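Local coordinates for protein glucokinase (Thermus thermophilus, PDB 3VOV) that phosphorylates hexoses with ATP as a zinc-containing hexokinase of the ROK family, glucose probably among its substrates, at residues Glu202-Phe207 / Leu249-Gly254. Residues are numbered along the deposited sequence; the frame is centred on the assembly and turned at random.
Sequences ELFRLF and LNAPEG
The first torsions of Phe204 and Phe207 set the two rings against Pro252: CG of Phe204 is anti to its own carbonyl carbon (chi1 -67°), whereas CG of Phe207 is swung anti to the amide nitrogen (chi1 -180°). The two residues are one helical turn apart (i, i+3) on helix 200-208, and the proline at the N-cap of helix 253-265 wedges against both rings, joining helix 200-208 to the start of helix 253-265 within the actin-like ATPase fold of the ROK family. The evidence for a CH-pi interaction is direct: Pro252 CD lies 3.6 Å from the centroid of the Phe204 ring, 21° off the ring normal, and is shifted toward the rim, where its closest ring atom is Phe204 CG at 3.4 Å. Ala251 CA adds a second, longer CH-pi contact over the same face, 4.2 Å from the Phe204 centroid, while Ala251 CB touches Phe204 CZ. The pyrrolidine thus meets Phe204 through CD and Phe207 through CB and CG. Pro252 CB is 3.4 Å from Phe207 CD2, approaching the ring obliquely. About 250 Å² is buried in all, and the pairing is apolar. Leu203 packs on helices 183-194 and 212-236; Phe207, besides meeting Pro252, touches Val218 of helix 212-236. Away from the rings, Arg205 grips Glu202 side-on in a salt bridge, and Arg196 is a second partner of that carboxylate. Beyond the proline, Gly254 CA sits near the plane of the Phe207 ring, at its edge, 4.2 Å from Phe207 CZ.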
ATOM      1  N   GLU B 202     -19.398  -4.707 -20.441  1.00 30.01           N
ATOM      2  CA  GLU B 202     -18.668  -3.748 -21.275  1.00 29.73           C
ATOM      3  C   GLU B 202     -17.171  -3.790 -20.882  1.00 29.26           C
ATOM      4  O   GLU B 202     -16.291  -3.846 -21.760  1.00 29.67           O
ATOM      5  CB  GLU B 202     -19.325  -2.352 -21.151  1.00 30.04           C
ATOM      6  CG  GLU B 202     -18.566  -1.081 -21.646  1.00 32.80           C
ATOM      7  CD  GLU B 202     -18.477  -0.922 -23.151  1.00 39.08           C
ATOM      8  OE1 GLU B 202     -18.964  -1.789 -23.929  1.00 42.01           O
ATOM      9  OE2 GLU B 202     -17.895   0.095 -23.585  1.00 42.96           O
ATOM     10  N   LEU B 203     -16.875  -3.830 -19.582  1.00 27.83           N
ATOM     11  CA  LEU B 203     -15.480  -3.944 -19.120  1.00 26.43           C
ATOM     12  C   LEU B 203     -14.775  -5.170 -19.715  1.00 26.75           C
ATOM     13  O   LEU B 203     -13.655  -5.058 -20.223  1.00 25.76           O
ATOM     14  CB  LEU B 203     -15.372  -3.942 -17.573  1.00 26.70           C
ATOM     15  CG  LEU B 203     -13.951  -4.121 -16.992  1.00 23.59           C
ATOM     16  CD1 LEU B 203     -13.006  -2.965 -17.403  1.00 20.82           C
ATOM     17  CD2 LEU B 203     -13.991  -4.318 -15.442  1.00 19.16           C
ATOM     18  N   PHE B 204     -15.423  -6.335 -19.687  1.00 27.30           N
ATOM     19  CA  PHE B 204     -14.777  -7.541 -20.208  1.00 28.21           C
ATOM     20  C   PHE B 204     -14.638  -7.532 -21.768  1.00 29.98           C
ATOM     21  O   PHE B 204     -13.702  -8.106 -22.319  1.00 29.11           O
ATOM     22  CB  PHE B 204     -15.486  -8.819 -19.732  1.00 27.73           C
ATOM     23  CG  PHE B 204     -15.386  -9.089 -18.234  1.00 29.29           C
ATOM     24  CD1 PHE B 204     -16.304  -9.938 -17.618  1.00 28.47           C
ATOM     25  CD2 PHE B 204     -14.353  -8.536 -17.444  1.00 30.11           C
ATOM     26  CE1 PHE B 204     -16.234 -10.205 -16.229  1.00 27.67           C
ATOM     27  CE2 PHE B 204     -14.278  -8.797 -16.068  1.00 29.99           C
ATOM     28  CZ  PHE B 204     -15.218  -9.647 -15.461  1.00 28.23           C
ATOM     29  N   ARG B 205     -15.568  -6.888 -22.466  1.00 31.16           N
ATOM     30  CA  ARG B 205     -15.443  -6.697 -23.928  1.00 32.09           C
ATOM     31  C   ARG B 205     -14.215  -5.826 -24.222  1.00 31.12           C
ATOM     32  O   ARG B 205     -13.370  -6.186 -25.041  1.00 31.21           O
ATOM     33  CB  ARG B 205     -16.721  -6.031 -24.491  1.00 33.20           C
ATOM     34  CG  ARG B 205     -16.555  -5.394 -25.899  1.00 37.47           C
ATOM     35  CD  ARG B 205     -17.765  -4.565 -26.376  1.00 40.16           C
ATOM     36  NE  ARG B 205     -17.674  -3.158 -25.972  1.00 42.29           N
ATOM     37  CZ  ARG B 205     -16.771  -2.280 -26.415  1.00 45.00           C
ATOM     38  NH1 ARG B 205     -15.820  -2.633 -27.284  1.00 43.73           N
ATOM     39  NH2 ARG B 205     -16.817  -1.022 -25.977  1.00 47.03           N
ATOM     40  N   LEU B 206     -14.110  -4.694 -23.523  1.00 30.21           N
ATOM     41  CA  LEU B 206     -12.948  -3.821 -23.633  1.00 29.88           C
ATOM     42  C   LEU B 206     -11.632  -4.555 -23.364  1.00 29.84           C
ATOM     43  O   LEU B 206     -10.636  -4.376 -24.089  1.00 29.79           O
ATOM     44  CB  LEU B 206     -13.104  -2.618 -22.704  1.00 29.82           C
ATOM     45  CG  LEU B 206     -14.083  -1.512 -23.122  1.00 29.48           C
ATOM     46  CD1 LEU B 206     -14.417  -0.651 -21.941  1.00 25.46           C
ATOM     47  CD2 LEU B 206     -13.495  -0.686 -24.306  1.00 28.30           C
ATOM     48  N   PHE B 207     -11.639  -5.392 -22.327  1.00 29.81           N
ATOM     49  CA  PHE B 207     -10.496  -6.235 -21.993  1.00 29.91           C
ATOM     50  C   PHE B 207     -10.115  -7.174 -23.160  1.00 31.01           C
ATOM     51  O   PHE B 207      -8.939  -7.222 -23.618  1.00 30.34           O
ATOM     52  CB  PHE B 207     -10.780  -7.042 -20.711  1.00 28.96           C
ATOM     53  CG  PHE B 207      -9.632  -7.942 -20.284  1.00 27.32           C
ATOM     54  CD1 PHE B 207      -8.704  -7.511 -19.348  1.00 24.43           C
ATOM     55  CD2 PHE B 207      -9.482  -9.209 -20.822  1.00 25.39           C
ATOM     56  CE1 PHE B 207      -7.665  -8.327 -18.925  1.00 24.46           C
ATOM     57  CE2 PHE B 207      -8.423 -10.034 -20.426  1.00 26.15           C
ATOM     58  CZ  PHE B 207      -7.501  -9.573 -19.464  1.00 24.43           C
ATOM     59  N   LEU B 249     -16.124 -16.654 -12.603  1.00 24.28           N
ATOM     60  CA  LEU B 249     -16.254 -17.785 -13.540  1.00 27.23           C
ATOM     61  C   LEU B 249     -16.439 -17.365 -15.015  1.00 27.84           C
ATOM     62  O   LEU B 249     -15.961 -18.052 -15.902  1.00 28.86           O
ATOM     63  CB  LEU B 249     -17.378 -18.745 -13.101  1.00 27.15           C
ATOM     64  CG  LEU B 249     -17.235 -19.376 -11.699  1.00 28.34           C
ATOM     65  CD1 LEU B 249     -18.498 -20.103 -11.318  1.00 30.23           C
ATOM     66  CD2 LEU B 249     -16.095 -20.338 -11.656  1.00 28.53           C
ATOM     67  N   ASN B 250     -17.091 -16.237 -15.274  1.00 28.02           N
ATOM     68  CA  ASN B 250     -17.295 -15.802 -16.654  1.00 28.95           C
ATOM     69  C   ASN B 250     -16.333 -14.723 -17.130  1.00 28.92           C
ATOM     70  O   ASN B 250     -16.479 -14.199 -18.225  1.00 28.40           O
ATOM     71  CB  ASN B 250     -18.755 -15.394 -16.862  1.00 30.28           C
ATOM     72  CG  ASN B 250     -19.706 -16.561 -16.636  1.00 32.45           C
ATOM     73  OD1 ASN B 250     -19.553 -17.623 -17.248  1.00 36.10           O
ATOM     74  ND2 ASN B 250     -20.657 -16.388 -15.737  1.00 32.92           N
ATOM     75  N   ALA B 251     -15.312 -14.436 -16.330  1.00 28.83           N
ATOM     76  CA  ALA B 251     -14.288 -13.461 -16.697  1.00 29.00           C
ATOM     77  C   ALA B 251     -13.401 -13.955 -17.852  1.00 30.06           C
ATOM     78  O   ALA B 251     -13.207 -15.155 -18.011  1.00 29.45           O
ATOM     79  CB  ALA B 251     -13.437 -13.132 -15.474  1.00 29.18           C
ATOM     80  N   PRO B 252     -12.831 -13.034 -18.648  1.00 31.35           N
ATOM     81  CA  PRO B 252     -11.824 -13.430 -19.654  1.00 33.13           C
ATOM     82  C   PRO B 252     -10.772 -14.392 -19.109  1.00 34.27           C
ATOM     83  O   PRO B 252     -10.502 -14.404 -17.896  1.00 33.87           O
ATOM     84  CB  PRO B 252     -11.150 -12.101 -19.995  1.00 33.42           C
ATOM     85  CG  PRO B 252     -12.281 -11.116 -19.891  1.00 32.62           C
ATOM     86  CD  PRO B 252     -13.078 -11.581 -18.679  1.00 31.49           C
ATOM     87  N   GLU B 253     -10.179 -15.209 -19.985  1.00 35.28           N
ATOM     88  CA  GLU B 253      -9.157 -16.164 -19.525  1.00 35.58           C
ATOM     89  C   GLU B 253      -7.877 -15.538 -18.935  1.00 33.58           C
ATOM     90  O   GLU B 253      -7.233 -16.142 -18.037  1.00 33.67           O
ATOM     91  CB  GLU B 253      -8.771 -17.144 -20.625  1.00 37.97           C
ATOM     92  CG  GLU B 253      -8.295 -18.481 -20.035  1.00 43.10           C
ATOM     93  CD  GLU B 253      -9.377 -19.192 -19.219  1.00 51.45           C
ATOM     94  OE1 GLU B 253     -10.563 -19.227 -19.682  1.00 53.72           O
ATOM     95  OE2 GLU B 253      -9.032 -19.746 -18.130  1.00 53.34           O
ATOM     96  N   GLY B 254      -7.495 -14.371 -19.440  1.00 30.12           N
ATOM     97  CA  GLY B 254      -6.408 -13.599 -18.813  1.00 28.10           C
ATOM     98  C   GLY B 254      -6.665 -13.319 -17.333  1.00 27.02           C
ATOM     99  O   GLY B 254      -5.711 -13.167 -16.548  1.00 25.96           O
TER